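Local coordinates for protein succinylglutamate desuccinylase (Vibrio cholerae, PDB 2G9D) that probably hydrolyses N-succinyl-L-glutamate to succinate and L-glutamate with one zinc ion per subunit, the last step of arginine degradation by the AST pathway, at residues 172-184 and 330-342. Numbering follows the deposited sequence.
Sequences ARHPVRSRSLMQF and VNTRYEDDQLVYD
L339 and M182, the latter present as selenomethionine, form the tightly packed part of this contact. The leucine has its CG anti to the backbone N (chi1 -170°), which carries both methyls toward the helix 179-187, and CD1 lies 3.8 Å from M182 CG. The M182 chain bends twice and crosses the leucine at about a right angle, its SE nearest CD2. M259 of strand 258-267 touches both and extends this layer of apolar side chains, one unbranched and flexible, one branched.

Beside it the backbones join in a single bridge between S178 and Q338. L339 N gives a hydrogen bond of 2.8 Å to R177 O, and R179 N a weak one to D337 O. Strands 322-334 and 339-341 form an antiparallel beta hairpin at the C-terminal end of the chain, whose turn, at 335-338, lies against the start of the helix and joins the hairpin to the catalytic domain. D336 and D337 both have positive phi, which aspartate tolerates better than most non-glycine residues, and this lets the chain reverse. S178 suits the N-cap, since its small hydroxyl accepts from L181 N at 2.7 Å.

Toward solvent, R179 and Y334 make an exposed but close stack. The long arginine crosses the ring at about a right angle: CD sits over one face, 3.8 Å from the centroid, and CZ follows in a cation-pi contact at 4.5 Å, the guanidinium tilted 51° from the ring. D337 OD1 rests against R179 CB; its charge, 4.8 Å from R179 NE, probably attracts weakly at long range. Looser is a water that accepts from R179 NH1 and meets Y334 OH weakly.

Q338 bends at chi2, bringing its amide back so that CD meets P175 CB at 3.6 Å. Elsewhere, extended R177 hydrogen-bonds S196 O through NH2, while Y341 CE1 lies at the guanidinium edge, near its plane, a loose 4.2 Å from R177 NH1.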
loop_
_atom_site.group_PDB
_atom_site.type_symbol
_atom_site.label_atom_id
_atom_site.label_comp_id
_atom_site.label_asym_id
_atom_site.label_seq_id
_atom_site.Cartn_x
_atom_site.Cartn_y
_atom_site.Cartn_z
ATOM N N ALA A 172 5.415 -7.553 11.684
ATOM C CA ALA A 172 4.334 -7.988 12.559
ATOM C C ALA A 172 4.774 -9.135 13.475
ATOM O O ALA A 172 5.813 -9.752 13.243
ATOM C CB ALA A 172 3.133 -8.410 11.716
ATOM N N ARG A 173 3.995 -9.424 14.514
ATOM C CA ARG A 173 4.375 -10.510 15.417
ATOM C C ARG A 173 4.196 -11.853 14.721
ATOM O O ARG A 173 4.832 -12.833 15.101
ATOM C CB ARG A 173 3.549 -10.491 16.720
ATOM C CG ARG A 173 2.076 -10.808 16.525
ATOM C CD ARG A 173 1.276 -10.775 17.826
ATOM N NE ARG A 173 -0.160 -10.808 17.533
ATOM C CZ ARG A 173 -1.137 -10.804 18.439
ATOM N NH1 ARG A 173 -0.861 -10.774 19.738
ATOM N NH2 ARG A 173 -2.402 -10.813 18.033
ATOM N N HIS A 174 3.347 -11.885 13.697
ATOM C CA HIS A 174 3.078 -13.116 12.955
ATOM C C HIS A 174 3.997 -13.256 11.730
ATOM O O HIS A 174 4.849 -12.395 11.470
ATOM C CB HIS A 174 1.624 -13.139 12.462
ATOM C CG HIS A 174 0.587 -12.902 13.524
ATOM N ND1 HIS A 174 0.222 -13.864 14.441
ATOM C CD2 HIS A 174 -0.230 -11.842 13.746
ATOM C CE1 HIS A 174 -0.780 -13.409 15.176
ATOM N NE2 HIS A 174 -1.072 -12.186 14.774
ATOM N N PRO A 175 3.826 -14.350 10.956
ATOM C CA PRO A 175 4.615 -14.629 9.752
ATOM C C PRO A 175 3.906 -13.977 8.585
ATOM O O PRO A 175 3.032 -14.579 7.968
ATOM C CB PRO A 175 4.544 -16.140 9.660
ATOM C CG PRO A 175 3.111 -16.382 10.019
ATOM C CD PRO A 175 2.953 -15.501 11.257
ATOM N N VAL A 176 4.278 -12.753 8.265
ATOM C CA VAL A 176 3.573 -12.087 7.196
ATOM C C VAL A 176 4.328 -11.923 5.893
ATOM O O VAL A 176 3.964 -11.095 5.054
ATOM C CB VAL A 176 3.077 -10.732 7.677
ATOM C CG1 VAL A 176 2.272 -10.922 8.961
ATOM C CG2 VAL A 176 4.260 -9.787 7.891
ATOM N N ARG A 177 5.370 -12.716 5.703
ATOM C CA ARG A 177 6.117 -12.628 4.463
ATOM C C ARG A 177 6.180 -14.014 3.813
ATOM O O ARG A 177 7.220 -14.669 3.800
ATOM C CB ARG A 177 7.505 -12.046 4.747
ATOM C CG ARG A 177 7.431 -10.674 5.390
ATOM C CD ARG A 177 8.767 -10.211 5.941
ATOM N NE ARG A 177 8.706 -8.842 6.457
ATOM C CZ ARG A 177 9.700 -8.231 7.098
ATOM N NH1 ARG A 177 10.839 -8.872 7.305
ATOM N NH2 ARG A 177 9.570 -6.984 7.539
ATOM N N SER A 178 5.041 -14.440 3.271
ATOM C CA SER A 178 4.922 -15.741 2.634
ATOM C C SER A 178 5.544 -15.774 1.266
ATOM O O SER A 178 5.834 -14.724 0.671
ATOM C CB SER A 178 3.462 -16.139 2.464
ATOM O OG SER A 178 3.000 -15.724 1.191
ATOM N N ARG A 179 5.696 -17.009 0.778
ATOM C CA ARG A 179 6.264 -17.339 -0.526
ATOM C C ARG A 179 5.326 -16.845 -1.612
ATOM O O ARG A 179 5.773 -16.321 -2.634
ATOM C CB ARG A 179 6.441 -18.853 -0.615
ATOM C CG ARG A 179 7.232 -19.362 -1.826
ATOM C CD ARG A 179 8.164 -20.522 -1.425
ATOM N NE ARG A 179 8.744 -21.212 -2.576
ATOM C CZ ARG A 179 9.355 -20.610 -3.597
ATOM N NH1 ARG A 179 9.468 -19.289 -3.617
ATOM N NH2 ARG A 179 9.857 -21.321 -4.603
ATOM N N SER A 180 4.023 -17.001 -1.370
ATOM C CA SER A 180 2.987 -16.554 -2.299
ATOM C C SER A 180 2.929 -15.033 -2.334
ATOM O O SER A 180 2.596 -14.432 -3.362
ATOM C CB SER A 180 1.626 -17.070 -1.866
ATOM O OG SER A 180 1.717 -18.415 -1.452
ATOM N N LEU A 181 3.221 -14.396 -1.206
ATOM C CA LEU A 181 3.197 -12.949 -1.211
ATOM C C LEU A 181 4.398 -12.420 -1.993
ATOM O O LEU A 181 4.353 -11.320 -2.554
ATOM C CB LEU A 181 3.200 -12.379 0.207
ATOM C CG LEU A 181 3.106 -10.843 0.220
ATOM C CD1 LEU A 181 1.842 -10.416 -0.490
ATOM C CD2 LEU A 181 3.121 -10.321 1.637
HETATM N N MSE A 182 5.474 -13.201 -2.023
HETATM C CA MSE A 182 6.669 -12.800 -2.758
HETATM C C MSE A 182 6.393 -12.887 -4.230
HETATM O O MSE A 182 6.576 -11.921 -4.976
HETATM C CB MSE A 182 7.845 -13.716 -2.436
HETATM C CG MSE A 182 8.414 -13.485 -1.057
HETATM SE SE MSE A 182 8.567 -11.580 -0.728
HETATM C CE MSE A 182 7.440 -11.469 0.867
ATOM N N GLN A 183 5.962 -14.084 -4.620
ATOM C CA GLN A 183 5.612 -14.420 -5.985
ATOM C C GLN A 183 4.710 -13.355 -6.557
ATOM O O GLN A 183 4.874 -12.971 -7.705
ATOM C CB GLN A 183 4.919 -15.768 -6.013
ATOM C CG GLN A 183 5.818 -16.887 -5.566
ATOM C CD GLN A 183 5.118 -18.234 -5.528
ATOM O OE1 GLN A 183 5.768 -19.272 -5.337
ATOM N NE2 GLN A 183 3.791 -18.233 -5.703
ATOM N N PHE A 184 3.762 -12.859 -5.770
ATOM C CA PHE A 184 2.889 -11.826 -6.298
ATOM C C PHE A 184 3.699 -10.592 -6.657
ATOM O O PHE A 184 3.566 -10.036 -7.750
ATOM C CB PHE A 184 1.792 -11.403 -5.310
ATOM C CG PHE A 184 1.011 -10.221 -5.793
ATOM C CD1 PHE A 184 0.083 -10.367 -6.815
ATOM C CD2 PHE A 184 1.348 -8.945 -5.379
ATOM C CE1 PHE A 184 -0.487 -9.264 -7.433
ATOM C CE2 PHE A 184 0.787 -7.820 -5.987
ATOM C CZ PHE A 184 -0.131 -7.978 -7.024
ATOM N N VAL A 330 19.894 -6.932 1.360
ATOM C CA VAL A 330 20.081 -8.201 2.061
ATOM C C VAL A 330 19.792 -9.447 1.196
ATOM O O VAL A 330 18.961 -9.408 0.299
ATOM C CB VAL A 330 19.177 -8.238 3.293
ATOM C CG1 VAL A 330 17.734 -8.116 2.867
ATOM C CG2 VAL A 330 19.412 -9.505 4.076
ATOM N N ASN A 331 20.487 -10.550 1.437
ATOM C CA ASN A 331 20.198 -11.746 0.650
ATOM C C ASN A 331 19.173 -12.587 1.408
ATOM O O ASN A 331 19.344 -12.882 2.577
ATOM C CB ASN A 331 21.469 -12.575 0.390
ATOM C CG ASN A 331 21.246 -13.693 -0.651
ATOM O OD1 ASN A 331 20.568 -14.690 -0.377
ATOM N ND2 ASN A 331 21.809 -13.516 -1.853
ATOM N N THR A 332 18.106 -12.983 0.738
ATOM C CA THR A 332 17.077 -13.772 1.397
ATOM C C THR A 332 17.089 -15.265 1.082
ATOM O O THR A 332 17.977 -15.768 0.403
ATOM C CB THR A 332 15.673 -13.197 1.068
ATOM O OG1 THR A 332 15.639 -12.754 -0.298
ATOM C CG2 THR A 332 15.349 -12.025 1.992
ATOM N N ARG A 333 16.072 -15.950 1.593
ATOM C CA ARG A 333 15.860 -17.387 1.420
ATOM C C ARG A 333 14.476 -17.713 1.985
ATOM O O ARG A 333 13.728 -16.812 2.346
ATOM C CB ARG A 333 16.904 -18.198 2.199
ATOM C CG ARG A 333 18.260 -18.366 1.531
ATOM C CD ARG A 333 18.801 -19.772 1.809
ATOM N NE ARG A 333 17.803 -20.802 1.479
ATOM C CZ ARG A 333 18.022 -22.120 1.472
ATOM N NH1 ARG A 333 19.218 -22.611 1.777
ATOM N NH2 ARG A 333 17.034 -22.957 1.164
ATOM N N TYR A 334 14.138 -18.996 2.064
ATOM C CA TYR A 334 12.851 -19.411 2.617
ATOM C C TYR A 334 13.030 -20.428 3.741
ATOM O O TYR A 334 14.030 -21.143 3.798
ATOM C CB TYR A 334 11.944 -20.031 1.546
ATOM C CG TYR A 334 11.324 -19.032 0.608
ATOM C CD1 TYR A 334 11.976 -18.654 -0.559
ATOM C CD2 TYR A 334 10.112 -18.413 0.914
ATOM C CE1 TYR A 334 11.449 -17.681 -1.400
ATOM C CE2 TYR A 334 9.576 -17.434 0.076
ATOM C CZ TYR A 334 10.258 -17.079 -1.076
ATOM O OH TYR A 334 9.766 -16.113 -1.908
ATOM N N GLU A 335 12.056 -20.480 4.644
ATOM C CA GLU A 335 12.081 -21.433 5.742
ATOM C C GLU A 335 10.648 -21.831 5.989
ATOM O O GLU A 335 9.940 -21.209 6.788
ATOM C CB GLU A 335 12.675 -20.818 7.006
ATOM C CG GLU A 335 12.355 -21.591 8.278
ATOM C CD GLU A 335 13.019 -20.992 9.493
ATOM O OE1 GLU A 335 12.438 -21.092 10.594
ATOM O OE2 GLU A 335 14.126 -20.428 9.343
ATOM N N ASP A 336 10.215 -22.859 5.269
ATOM C CA ASP A 336 8.858 -23.355 5.399
ATOM C C ASP A 336 7.861 -22.314 4.894
ATOM O O ASP A 336 6.976 -21.878 5.632
ATOM C CB ASP A 336 8.580 -23.720 6.866
ATOM C CG ASP A 336 9.667 -24.633 7.460
ATOM O OD1 ASP A 336 9.931 -25.707 6.865
ATOM O OD2 ASP A 336 10.256 -24.274 8.512
ATOM N N ASP A 337 8.045 -21.906 3.638
ATOM C CA ASP A 337 7.166 -20.953 2.964
ATOM C C ASP A 337 7.259 -19.496 3.421
ATOM O O ASP A 337 6.490 -18.653 2.966
ATOM C CB ASP A 337 5.723 -21.436 3.087
ATOM C CG ASP A 337 4.920 -21.200 1.833
ATOM O OD1 ASP A 337 5.348 -21.675 0.754
ATOM O OD2 ASP A 337 3.857 -20.545 1.931
ATOM N N GLN A 338 8.194 -19.193 4.315
ATOM C CA GLN A 338 8.350 -17.826 4.784
ATOM C C GLN A 338 9.649 -17.224 4.300
ATOM O O GLN A 338 10.588 -17.945 3.966
ATOM C CB GLN A 338 8.281 -17.762 6.307
ATOM C CG GLN A 338 6.861 -17.821 6.839
ATOM C CD GLN A 338 6.020 -16.630 6.394
ATOM O OE1 GLN A 338 4.851 -16.779 6.045
ATOM N NE2 GLN A 338 6.612 -15.443 6.412
ATOM N N LEU A 339 9.689 -15.896 4.258
ATOM C CA LEU A 339 10.868 -15.183 3.804
ATOM C C LEU A 339 11.732 -14.774 4.982
ATOM O O LEU A 339 11.237 -14.242 5.975
ATOM C CB LEU A 339 10.459 -13.936 3.039
ATOM C CG LEU A 339 11.585 -13.229 2.299
ATOM C CD1 LEU A 339 11.685 -13.803 0.914
ATOM C CD2 LEU A 339 11.304 -11.743 2.240
ATOM N N VAL A 340 13.030 -15.009 4.856
ATOM C CA VAL A 340 13.970 -14.679 5.912
ATOM C C VAL A 340 15.228 -14.117 5.252
ATOM O O VAL A 340 15.421 -14.310 4.048
ATOM C CB VAL A 340 14.304 -15.939 6.693
ATOM C CG1 VAL A 340 15.187 -15.609 7.855
ATOM C CG2 VAL A 340 13.035 -16.596 7.152
ATOM N N TYR A 341 16.073 -13.410 6.005
ATOM C CA TYR A 341 17.275 -12.868 5.395
ATOM C C TYR A 341 18.589 -13.429 5.873
ATOM O O TYR A 341 18.627 -14.430 6.589
ATOM C CB TYR A 341 17.321 -11.332 5.455
ATOM C CG TYR A 341 16.702 -10.678 6.660
ATOM C CD1 TYR A 341 15.333 -10.779 6.905
ATOM C CD2 TYR A 341 17.468 -9.900 7.523
ATOM C CE1 TYR A 341 14.743 -10.121 7.975
ATOM C CE2 TYR A 341 16.886 -9.233 8.595
ATOM C CZ TYR A 341 15.524 -9.349 8.812
ATOM O OH TYR A 341 14.937 -8.689 9.864
ATOM N N ASP A 342 19.662 -12.770 5.430
ATOM C CA ASP A 342 21.042 -13.141 5.709
ATOM C C ASP A 342 21.356 -14.467 5.026
ATOM O O ASP A 342 20.393 -15.161 4.625
ATOM C CB ASP A 342 21.291 -13.240 7.219
ATOM C CG ASP A 342 22.319 -12.228 7.707
ATOM O OD1 ASP A 342 23.448 -12.225 7.156
ATOM O OD2 ASP A 342 21.999 -11.443 8.639
HETATM O O HOH W 1 10.952 -16.915 -5.025
#